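Local coordinates for BAR/IMD domain-containing adapter protein 2-like 2 (Mus musculus, PDB 3OK8), which binds phosphoinositides and induces planar or gently curved membrane structures, and is represented here by its I-BAR (IMD) domain, at residues Pro5-Phe10 and Arg162-Met167; Asn31-Gly36 and Gln104-Asn109; Met114-Asp119 and Glu179-Arg184. One frame throughout, in Å; residues are numbered along the deposited sequence.

Interaction 1: residues Pro5-Phe10 and Arg162-Met167; sequences PEMDQF and RLHAQM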
loop_
_atom_site.group_PDB
_atom_site.type_symbol
_atom_site.label_atom_id
_atom_site.label_comp_id
_atom_site.label_asym_id
_atom_site.label_seq_id
_atom_site.Cartn_x
_atom_site.Cartn_y
_atom_site.Cartn_z
ATOM N N PRO A 5 -11.900 56.067 -0.355
ATOM C CA PRO A 5 -11.015 55.243 -1.188
ATOM C C PRO A 5 -10.510 54.031 -0.411
ATOM O O PRO A 5 -10.487 52.913 -0.937
ATOM C CB PRO A 5 -9.846 56.192 -1.504
ATOM C CG PRO A 5 -10.361 57.557 -1.228
ATOM C CD PRO A 5 -11.305 57.384 -0.083
ATOM N N GLU A 6 -10.119 54.261 0.839
ATOM C CA GLU A 6 -9.679 53.186 1.717
ATOM C C GLU A 6 -10.781 52.155 1.950
ATOM O O GLU A 6 -10.500 50.991 2.245
ATOM C CB GLU A 6 -9.206 53.747 3.058
ATOM C CG GLU A 6 -8.749 52.677 4.041
ATOM C CD GLU A 6 -8.106 53.261 5.289
ATOM O OE1 GLU A 6 -8.164 52.613 6.358
ATOM O OE2 GLU A 6 -7.541 54.371 5.205
ATOM N N MET A 7 -12.033 52.576 1.808
ATOM C CA MET A 7 -13.155 51.690 2.103
ATOM C C MET A 7 -13.554 50.751 0.978
ATOM O O MET A 7 -13.961 49.620 1.244
ATOM C CB MET A 7 -14.367 52.467 2.591
ATOM C CG MET A 7 -14.271 52.838 4.038
ATOM S SD MET A 7 -15.807 52.480 4.879
ATOM C CE MET A 7 -15.861 53.849 6.042
ATOM N N ASP A 8 -13.457 51.201 -0.270
ATOM C CA ASP A 8 -13.659 50.275 -1.375
ATOM C C ASP A 8 -12.516 49.256 -1.374
ATOM O O ASP A 8 -12.633 48.172 -1.941
ATOM C CB ASP A 8 -13.750 50.996 -2.720
ATOM C CG ASP A 8 -14.490 50.173 -3.772
ATOM O OD1 ASP A 8 -13.874 49.805 -4.798
ATOM O OD2 ASP A 8 -15.690 49.883 -3.564
ATOM N N GLN A 9 -11.412 49.618 -0.726
ATOM C CA GLN A 9 -10.292 48.701 -0.539
ATOM C C GLN A 9 -10.694 47.553 0.385
ATOM O O GLN A 9 -10.609 46.388 0.019
ATOM C CB GLN A 9 -9.082 49.445 0.027
ATOM C CG GLN A 9 -8.141 48.580 0.848
ATOM C CD GLN A 9 -7.387 47.571 0.005
ATOM O OE1 GLN A 9 -7.327 47.693 -1.225
ATOM N NE2 GLN A 9 -6.800 46.567 0.663
ATOM N N PHE A 10 -11.133 47.885 1.591
ATOM C CA PHE A 10 -11.649 46.873 2.492
ATOM C C PHE A 10 -12.711 46.050 1.789
ATOM O O PHE A 10 -12.694 44.817 1.832
ATOM C CB PHE A 10 -12.210 47.508 3.763
ATOM C CG PHE A 10 -11.174 47.757 4.811
ATOM C CD1 PHE A 10 -11.030 46.889 5.877
ATOM C CD2 PHE A 10 -10.324 48.841 4.717
ATOM C CE1 PHE A 10 -10.068 47.109 6.843
ATOM C CE2 PHE A 10 -9.359 49.071 5.678
ATOM C CZ PHE A 10 -9.230 48.204 6.744
ATOM N N ARG A 162 -20.358 59.914 13.043
ATOM C CA ARG A 162 -20.538 58.636 13.736
ATOM C C ARG A 162 -20.896 57.535 12.742
ATOM O O ARG A 162 -20.485 56.384 12.899
ATOM C CB ARG A 162 -21.611 58.728 14.825
ATOM C CG ARG A 162 -23.025 58.524 14.314
ATOM C CD ARG A 162 -24.068 58.915 15.350
ATOM N NE ARG A 162 -25.288 59.425 14.725
ATOM C CZ ARG A 162 -26.240 58.652 14.208
ATOM N NH1 ARG A 162 -27.316 59.199 13.655
ATOM N NH2 ARG A 162 -26.111 57.331 14.240
ATOM N N LEU A 163 -21.662 57.902 11.719
ATOM C CA LEU A 163 -22.075 56.969 10.676
ATOM C C LEU A 163 -20.860 56.413 9.926
ATOM O O LEU A 163 -20.831 55.247 9.535
ATOM C CB LEU A 163 -23.021 57.673 9.710
ATOM C CG LEU A 163 -24.196 56.893 9.130
ATOM C CD1 LEU A 163 -24.914 56.110 10.216
ATOM C CD2 LEU A 163 -25.151 57.866 8.456
ATOM N N HIS A 164 -19.856 57.262 9.740
ATOM C CA HIS A 164 -18.606 56.883 9.101
ATOM C C HIS A 164 -17.709 56.089 10.039
ATOM O O HIS A 164 -16.939 55.238 9.590
ATOM C CB HIS A 164 -17.862 58.125 8.636
ATOM C CG HIS A 164 -16.523 57.838 8.031
ATOM N ND1 HIS A 164 -15.343 58.027 8.715
ATOM C CD2 HIS A 164 -16.180 57.381 6.804
ATOM C CE1 HIS A 164 -14.326 57.700 7.934
ATOM N NE2 HIS A 164 -14.808 57.308 6.769
ATOM N N ALA A 165 -17.789 56.378 11.337
ATOM C CA ALA A 165 -17.028 55.618 12.322
ATOM C C ALA A 165 -17.548 54.177 12.393
ATOM O O ALA A 165 -16.763 53.229 12.419
ATOM C CB ALA A 165 -17.085 56.294 13.692
ATOM N N GLN A 166 -18.872 54.029 12.405
ATOM C CA GLN A 166 -19.530 52.728 12.425
ATOM C C GLN A 166 -19.197 51.889 11.191
ATOM O O GLN A 166 -19.026 50.663 11.277
ATOM C CB GLN A 166 -21.041 52.912 12.518
ATOM C CG GLN A 166 -21.481 53.633 13.769
ATOM C CD GLN A 166 -22.969 53.900 13.794
ATOM O OE1 GLN A 166 -23.686 53.628 12.828
ATOM N NE2 GLN A 166 -23.446 54.432 14.906
ATOM N N MET A 167 -19.117 52.551 10.043
ATOM C CA MET A 167 -18.745 51.866 8.816
ATOM C C MET A 167 -17.282 51.421 8.840
ATOM O O MET A 167 -16.948 50.364 8.310
ATOM C CB MET A 167 -19.036 52.726 7.585
ATOM C CG MET A 167 -18.930 51.953 6.275
ATOM S SD MET A 167 -19.769 52.750 4.901
ATOM C CE MET A 167 -19.471 51.593 3.558
#
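Met7 reaches from the start of helix 5-66 to His164 and Met167 on helix 153-217, and its thioether carries the whole of this buried contact. The apolar part is a meeting of two methionines. Met7 SD lies 3.5 Å from Met167 CG, while the methyl at the end of the same chain, Met7 CE, is 3.7 Å from Met167 CB, so the sulfur and methyl together lie against the first two side-chain carbons of Met167. The chains pass at an oblique angle. Met167 runs out extended from its helix, with its own sulfur 4.0 Å from Met7 SD, whereas Met7 bends at its second and third torsions (chi2 -134°), and that bend sets CE between Met167 and the histidine, in touch with both.

The aromatic part is smaller. Met7 CE comes within 3.6 Å of His164 CD2 and 3.7 Å of His164 NE2, approaching the ring at a slant. With CG anti to the backbone N (chi1 177°), His164 leans its imidazole towards the first helix and borders the thioether. A methionine suits this place because it is long, unbranched and apolar enough to span a gap in which the nearest CA atoms, those of Met7 and Met167, stay 8.7 Å apart. An alanine in place of Met7 is likely to leave Met167 and the His164 ring without their partner and open a gap between the helices.

Backbone hydrogen bonds here stay within each helix, and none crosses the contact. Tyr128 and Ala132 of helix 71-147 also pack on Met167, bringing the remaining helix of the bundle to the same spot. Apolar side chains of three helices meeting at one buried point are characteristic of a three-helix bundle, here well away from the middle of the I-BAR (IMD) domain.

Interaction 2: residues Asn31-Gly36 and Gln104-Asn109; sequences NLVYLG and QHMEKN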
loop_
_atom_site.group_PDB
_atom_site.type_symbol
_atom_site.label_atom_id
_atom_site.label_comp_id
_atom_site.label_asym_id
_atom_site.label_seq_id
_atom_site.Cartn_x
_atom_site.Cartn_y
_atom_site.Cartn_z
ATOM N N ASN A 31 -13.126 18.185 -5.749
ATOM C CA ASN A 31 -12.005 17.522 -6.388
ATOM C C ASN A 31 -11.323 16.484 -5.508
ATOM O O ASN A 31 -11.100 15.351 -5.943
ATOM C CB ASN A 31 -10.976 18.552 -6.845
ATOM C CG ASN A 31 -9.872 17.936 -7.679
ATOM O OD1 ASN A 31 -8.689 18.179 -7.437
ATOM N ND2 ASN A 31 -10.254 17.127 -8.670
ATOM N N LEU A 32 -10.967 16.869 -4.287
ATOM C CA LEU A 32 -10.383 15.915 -3.334
ATOM C C LEU A 32 -11.313 14.742 -3.051
ATOM O O LEU A 32 -10.846 13.635 -2.781
ATOM C CB LEU A 32 -9.967 16.608 -2.028
ATOM C CG LEU A 32 -8.473 16.843 -1.779
ATOM C CD1 LEU A 32 -7.691 16.916 -3.075
ATOM C CD2 LEU A 32 -8.251 18.087 -0.921
ATOM N N VAL A 33 -12.624 14.954 -3.123
ATOM C CA VAL A 33 -13.535 13.818 -2.969
ATOM C C VAL A 33 -13.514 12.930 -4.218
ATOM O O VAL A 33 -13.688 11.720 -4.143
ATOM C CB VAL A 33 -14.984 14.236 -2.665
ATOM C CG1 VAL A 33 -15.931 13.057 -2.909
ATOM C CG2 VAL A 33 -15.102 14.700 -1.229
ATOM N N TYR A 34 -13.302 13.544 -5.372
ATOM C CA TYR A 34 -13.171 12.793 -6.605
ATOM C C TYR A 34 -11.876 11.978 -6.574
ATOM O O TYR A 34 -11.898 10.748 -6.667
ATOM C CB TYR A 34 -13.173 13.756 -7.787
ATOM C CG TYR A 34 -12.954 13.110 -9.131
ATOM C CD1 TYR A 34 -13.954 12.342 -9.725
ATOM C CD2 TYR A 34 -11.758 13.289 -9.824
ATOM C CE1 TYR A 34 -13.760 11.755 -10.969
ATOM C CE2 TYR A 34 -11.558 12.702 -11.076
ATOM C CZ TYR A 34 -12.564 11.942 -11.634
ATOM O OH TYR A 34 -12.374 11.373 -12.865
ATOM N N LEU A 35 -10.750 12.673 -6.438
ATOM C CA LEU A 35 -9.455 12.022 -6.419
ATOM C C LEU A 35 -9.382 11.045 -5.260
ATOM O O LEU A 35 -8.748 9.997 -5.361
ATOM C CB LEU A 35 -8.347 13.065 -6.307
ATOM C CG LEU A 35 -8.239 13.977 -7.520
ATOM C CD1 LEU A 35 -7.235 15.089 -7.272
ATOM C CD2 LEU A 35 -7.875 13.147 -8.760
ATOM N N GLY A 36 -10.035 11.400 -4.155
ATOM C CA GLY A 36 -10.066 10.558 -2.977
ATOM C C GLY A 36 -10.760 9.230 -3.240
ATOM O O GLY A 36 -10.318 8.182 -2.776
ATOM N N GLN A 104 -16.554 10.911 3.338
ATOM C CA GLN A 104 -18.007 11.063 3.467
ATOM C C GLN A 104 -18.344 12.420 4.084
ATOM O O GLN A 104 -19.449 12.957 3.921
ATOM C CB GLN A 104 -18.607 9.956 4.330
ATOM C CG GLN A 104 -18.685 8.596 3.664
ATOM C CD GLN A 104 -19.269 7.535 4.591
ATOM O OE1 GLN A 104 -19.096 6.343 4.369
ATOM N NE2 GLN A 104 -19.963 7.972 5.638
ATOM N N HIS A 105 -17.377 12.976 4.801
ATOM C CA HIS A 105 -17.583 14.255 5.457
ATOM C C HIS A 105 -17.651 15.400 4.447
ATOM O O HIS A 105 -18.557 16.238 4.496
ATOM C CB HIS A 105 -16.474 14.507 6.479
ATOM C CG HIS A 105 -16.840 15.519 7.517
ATOM N ND1 HIS A 105 -16.397 16.823 7.471
ATOM C CD2 HIS A 105 -17.623 15.424 8.617
ATOM C CE1 HIS A 105 -16.884 17.486 8.505
ATOM N NE2 HIS A 105 -17.631 16.660 9.216
ATOM N N MET A 106 -16.691 15.432 3.531
ATOM C CA MET A 106 -16.613 16.507 2.558
ATOM C C MET A 106 -17.799 16.520 1.601
ATOM O O MET A 106 -18.411 17.564 1.396
ATOM C CB MET A 106 -15.298 16.455 1.787
ATOM C CG MET A 106 -14.102 16.966 2.575
ATOM S SD MET A 106 -12.543 16.565 1.742
ATOM C CE MET A 106 -11.370 16.776 3.084
ATOM N N GLU A 107 -18.144 15.377 1.015
ATOM C CA GLU A 107 -19.285 15.350 0.094
ATOM C C GLU A 107 -20.618 15.639 0.800
ATOM O O GLU A 107 -21.571 16.113 0.181
ATOM C CB GLU A 107 -19.329 14.036 -0.699
ATOM C CG GLU A 107 -19.128 12.774 0.136
ATOM C CD GLU A 107 -20.422 12.266 0.768
ATOM O OE1 GLU A 107 -21.484 12.902 0.541
ATOM O OE2 GLU A 107 -20.367 11.225 1.481
ATOM N N LYS A 108 -20.671 15.370 2.099
ATOM C CA LYS A 108 -21.894 15.552 2.874
ATOM C C LYS A 108 -22.096 17.011 3.268
ATOM O O LYS A 108 -23.221 17.459 3.494
ATOM C CB LYS A 108 -21.849 14.686 4.136
ATOM C CG LYS A 108 -23.183 14.049 4.492
ATOM C CD LYS A 108 -23.346 13.802 5.989
ATOM C CE LYS A 108 -24.827 13.733 6.354
ATOM N NZ LYS A 108 -25.626 12.948 5.358
ATOM N N ASN A 109 -20.997 17.752 3.339
ATOM C CA ASN A 109 -21.026 19.106 3.871
ATOM C C ASN A 109 -20.533 20.167 2.888
ATOM O O ASN A 109 -20.796 21.362 3.068
ATOM C CB ASN A 109 -20.215 19.168 5.175
ATOM C CG ASN A 109 -20.803 18.301 6.270
ATOM O OD1 ASN A 109 -20.254 17.254 6.608
ATOM N ND2 ASN A 109 -21.928 18.734 6.830
#
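Val33 presses one methyl against the base of Met106: Val33 CG2 lies 3.5 Å from Met106 CB, a tight approach for two carbons, and 3.8 Å from the backbone N of Glu107. The other methyl, Val33 CG1, is 4.2 Å from Glu107 CB. The valine thus fits against the backbone and CB atoms of the neighbouring helix: CG2 bears on Met106 and on the backbone of Glu107, and CG1 on the CB of Glu107 alone. A short, branched residue suits such a close approach, in which the CA atoms of Val33 and Glu107 are 6.7 Å apart.

Beyond CB the two partners diverge. Met106 has CG anti to its carbonyl carbon (chi1 -76°) and extends past Val33 in the opposite sense, towards the interior, where Leu189 of helix 153-217 touches it. Glu107 takes its carboxylate away from the valine, leaving its aliphatic CB at the contact and its charge on the exposed side.

Farther out, Leu32 and Leu35 pack on Ile57 and Val52 of the second subunit, so helix 5-66 faces its own bundle through Val33 and the partner chain through these leucines. This double use of one helix is characteristic of the antiparallel dimer of three-helix bundles that makes up the IMD domain.

Interaction 3: residues Met114-Asp119 and Glu179-Arg184; sequences MQFIKD and ELEEKR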
loop_
_atom_site.group_PDB
_atom_site.type_symbol
_atom_site.label_atom_id
_atom_site.label_comp_id
_atom_site.label_asym_id
_atom_site.label_seq_id
_atom_site.Cartn_x
_atom_site.Cartn_y
_atom_site.Cartn_z
ATOM N N MET A 114 -20.761 25.636 1.177
ATOM C CA MET A 114 -20.784 26.581 0.078
ATOM C C MET A 114 -21.883 27.607 0.362
ATOM O O MET A 114 -21.618 28.803 0.430
ATOM C CB MET A 114 -21.025 25.882 -1.262
ATOM C CG MET A 114 -21.223 26.859 -2.430
ATOM S SD MET A 114 -19.717 27.708 -2.987
ATOM C CE MET A 114 -19.014 26.455 -4.064
ATOM N N GLN A 115 -23.105 27.116 0.550
ATOM C CA GLN A 115 -24.264 27.944 0.841
ATOM C C GLN A 115 -24.083 28.816 2.093
ATOM O O GLN A 115 -24.614 29.926 2.172
ATOM C CB GLN A 115 -25.502 27.062 0.989
ATOM C CG GLN A 115 -26.781 27.822 1.315
ATOM C CD GLN A 115 -27.498 28.335 0.077
ATOM O OE1 GLN A 115 -28.467 29.088 0.176
ATOM N NE2 GLN A 115 -27.026 27.926 -1.098
ATOM N N PHE A 116 -23.332 28.317 3.066
ATOM C CA PHE A 116 -23.075 29.074 4.288
ATOM C C PHE A 116 -22.263 30.323 4.001
ATOM O O PHE A 116 -22.649 31.425 4.386
ATOM C CB PHE A 116 -22.330 28.213 5.301
ATOM C CG PHE A 116 -21.775 28.989 6.467
ATOM C CD1 PHE A 116 -20.464 29.447 6.456
ATOM C CD2 PHE A 116 -22.556 29.246 7.581
ATOM C CE1 PHE A 116 -19.944 30.145 7.529
ATOM C CE2 PHE A 116 -22.044 29.953 8.661
ATOM C CZ PHE A 116 -20.736 30.404 8.633
ATOM N N ILE A 117 -21.123 30.134 3.345
ATOM C CA ILE A 117 -20.263 31.238 2.946
ATOM C C ILE A 117 -20.939 32.148 1.916
ATOM O O ILE A 117 -20.609 33.332 1.823
ATOM C CB ILE A 117 -18.905 30.740 2.402
ATOM C CG1 ILE A 117 -17.772 31.105 3.363
ATOM C CG2 ILE A 117 -18.594 31.396 1.087
ATOM C CD1 ILE A 117 -17.986 30.655 4.778
ATOM N N LYS A 118 -21.883 31.596 1.156
ATOM C CA LYS A 118 -22.628 32.367 0.169
ATOM C C LYS A 118 -23.565 33.354 0.872
ATOM O O LYS A 118 -23.677 34.506 0.469
ATOM C CB LYS A 118 -23.431 31.444 -0.740
ATOM C CG LYS A 118 -23.646 31.987 -2.140
ATOM C CD LYS A 118 -24.444 31.020 -3.011
ATOM C CE LYS A 118 -25.905 31.449 -3.165
ATOM N NZ LYS A 118 -26.626 31.587 -1.866
ATOM N N ASP A 119 -24.240 32.887 1.918
ATOM C CA ASP A 119 -25.104 33.729 2.735
ATOM C C ASP A 119 -24.287 34.750 3.515
ATOM O O ASP A 119 -24.689 35.892 3.666
ATOM C CB ASP A 119 -25.917 32.874 3.709
ATOM C CG ASP A 119 -26.984 32.047 3.013
ATOM O OD1 ASP A 119 -27.435 32.454 1.916
ATOM O OD2 ASP A 119 -27.377 30.997 3.569
ATOM N N GLU A 179 -11.361 36.619 6.855
ATOM C CA GLU A 179 -10.045 35.996 6.979
ATOM C C GLU A 179 -10.127 34.767 7.862
ATOM O O GLU A 179 -9.548 33.717 7.555
ATOM C CB GLU A 179 -9.045 36.958 7.622
ATOM C CG GLU A 179 -8.345 37.912 6.673
ATOM C CD GLU A 179 -7.445 38.901 7.414
ATOM O OE1 GLU A 179 -7.791 39.296 8.558
ATOM O OE2 GLU A 179 -6.393 39.284 6.855
ATOM N N LEU A 180 -10.824 34.921 8.983
ATOM C CA LEU A 180 -10.958 33.853 9.954
ATOM C C LEU A 180 -11.599 32.609 9.334
ATOM O O LEU A 180 -11.071 31.508 9.469
ATOM C CB LEU A 180 -11.755 34.323 11.169
ATOM C CG LEU A 180 -11.723 33.428 12.409
ATOM C CD1 LEU A 180 -10.306 32.983 12.755
ATOM C CD2 LEU A 180 -12.345 34.151 13.587
ATOM N N GLU A 181 -12.735 32.801 8.665
ATOM C CA GLU A 181 -13.445 31.728 7.975
ATOM C C GLU A 181 -12.539 30.980 7.004
ATOM O O GLU A 181 -12.590 29.749 6.899
ATOM C CB GLU A 181 -14.636 32.304 7.208
ATOM C CG GLU A 181 -15.738 32.836 8.106
ATOM C CD GLU A 181 -16.355 31.761 8.988
ATOM O OE1 GLU A 181 -16.319 31.923 10.227
ATOM O OE2 GLU A 181 -16.881 30.758 8.449
ATOM N N GLU A 182 -11.731 31.733 6.273
ATOM C CA GLU A 182 -10.799 31.138 5.336
ATOM C C GLU A 182 -9.844 30.238 6.092
ATOM O O GLU A 182 -9.642 29.074 5.721
ATOM C CB GLU A 182 -10.022 32.222 4.609
ATOM C CG GLU A 182 -8.951 31.714 3.677
ATOM C CD GLU A 182 -8.341 32.834 2.875
ATOM O OE1 GLU A 182 -7.543 33.606 3.448
ATOM O OE2 GLU A 182 -8.677 32.954 1.674
ATOM N N LYS A 183 -9.258 30.773 7.157
ATOM C CA LYS A 183 -8.313 29.996 7.962
ATOM C C LYS A 183 -8.966 28.765 8.584
ATOM O O LYS A 183 -8.349 27.704 8.677
ATOM C CB LYS A 183 -7.670 30.852 9.052
ATOM C CG LYS A 183 -6.602 30.120 9.854
ATOM C CD LYS A 183 -5.879 31.026 10.860
ATOM C CE LYS A 183 -4.543 30.432 11.276
ATOM N NZ LYS A 183 -3.797 31.258 12.269
ATOM N N ARG A 184 -10.217 28.906 9.005
ATOM C CA ARG A 184 -10.916 27.801 9.639
ATOM C C ARG A 184 -11.043 26.611 8.696
ATOM O O ARG A 184 -10.981 25.454 9.122
ATOM C CB ARG A 184 -12.284 28.255 10.127
ATOM C CG ARG A 184 -12.214 28.950 11.477
ATOM C CD ARG A 184 -13.510 29.659 11.836
ATOM N NE ARG A 184 -13.533 30.010 13.253
ATOM C CZ ARG A 184 -14.444 30.801 13.825
ATOM N NH1 ARG A 184 -14.384 31.060 15.127
ATOM N NH2 ARG A 184 -15.420 31.329 13.102
#
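Phe116 has its ring carbon CG anti to the backbone N (chi1 168°), which swings the ring out towards Glu181, while Glu181, bent at chi2 (-62°), turns its carboxylate to meet it. The ring is met at its edge: Glu181 OE2 lies near the ring plane, 3.3 Å from Phe116 CE1 and 3.9 Å from CZ. The two side chains cross at about a right angle, with ring and carboxylate planes 46° apart. Ile117 adds an apolar flank, its CD1 lying 3.8 Å from the same oxygen.

The carboxylate is anchored within its own helix. Arg184 NH2 donates to Glu181 OE1 at 3.1 Å, nearly along the C-O axis and almost in the guanidinium plane, though the N-H points noticeably off the line to the oxygen, and Arg185 forms a salt bridge with OE2. Arg185 also packs on Phe116 and Ile117, linking the charged and apolar parts of the contact, while Met22 of helix 5-66, the remaining helix of the bundle, touches Ile117.

A glutamate suits this place because one oxygen serves each arginine and OE2 can also lie at the weakly positive hydrogen rim of the ring. The two arginines would probably favour the ionised carboxylate, whose negative charge is consistent with an attractive, though modest, anion-to-ring-edge contact.

The three contacts join the long helices 5-66, 71-147 and 153-217 in all three pairings: interaction 1 joins the first to the third, interaction 2 the first to the second, and interaction 3 the second to the third. They are spread along the bundle without touching. Interactions 2 and 3 lie near the middle, with centres about 17 Å apart and nearest atoms about 5 Å apart, and both border the second subunit. Interaction 1 lies farther out, its centre about 22 Å from that of interaction 3 and about 39 Å from that of interaction 2, and the other subunit does not touch its segments. Together they sample all three helix-helix interfaces of one elongated bundle.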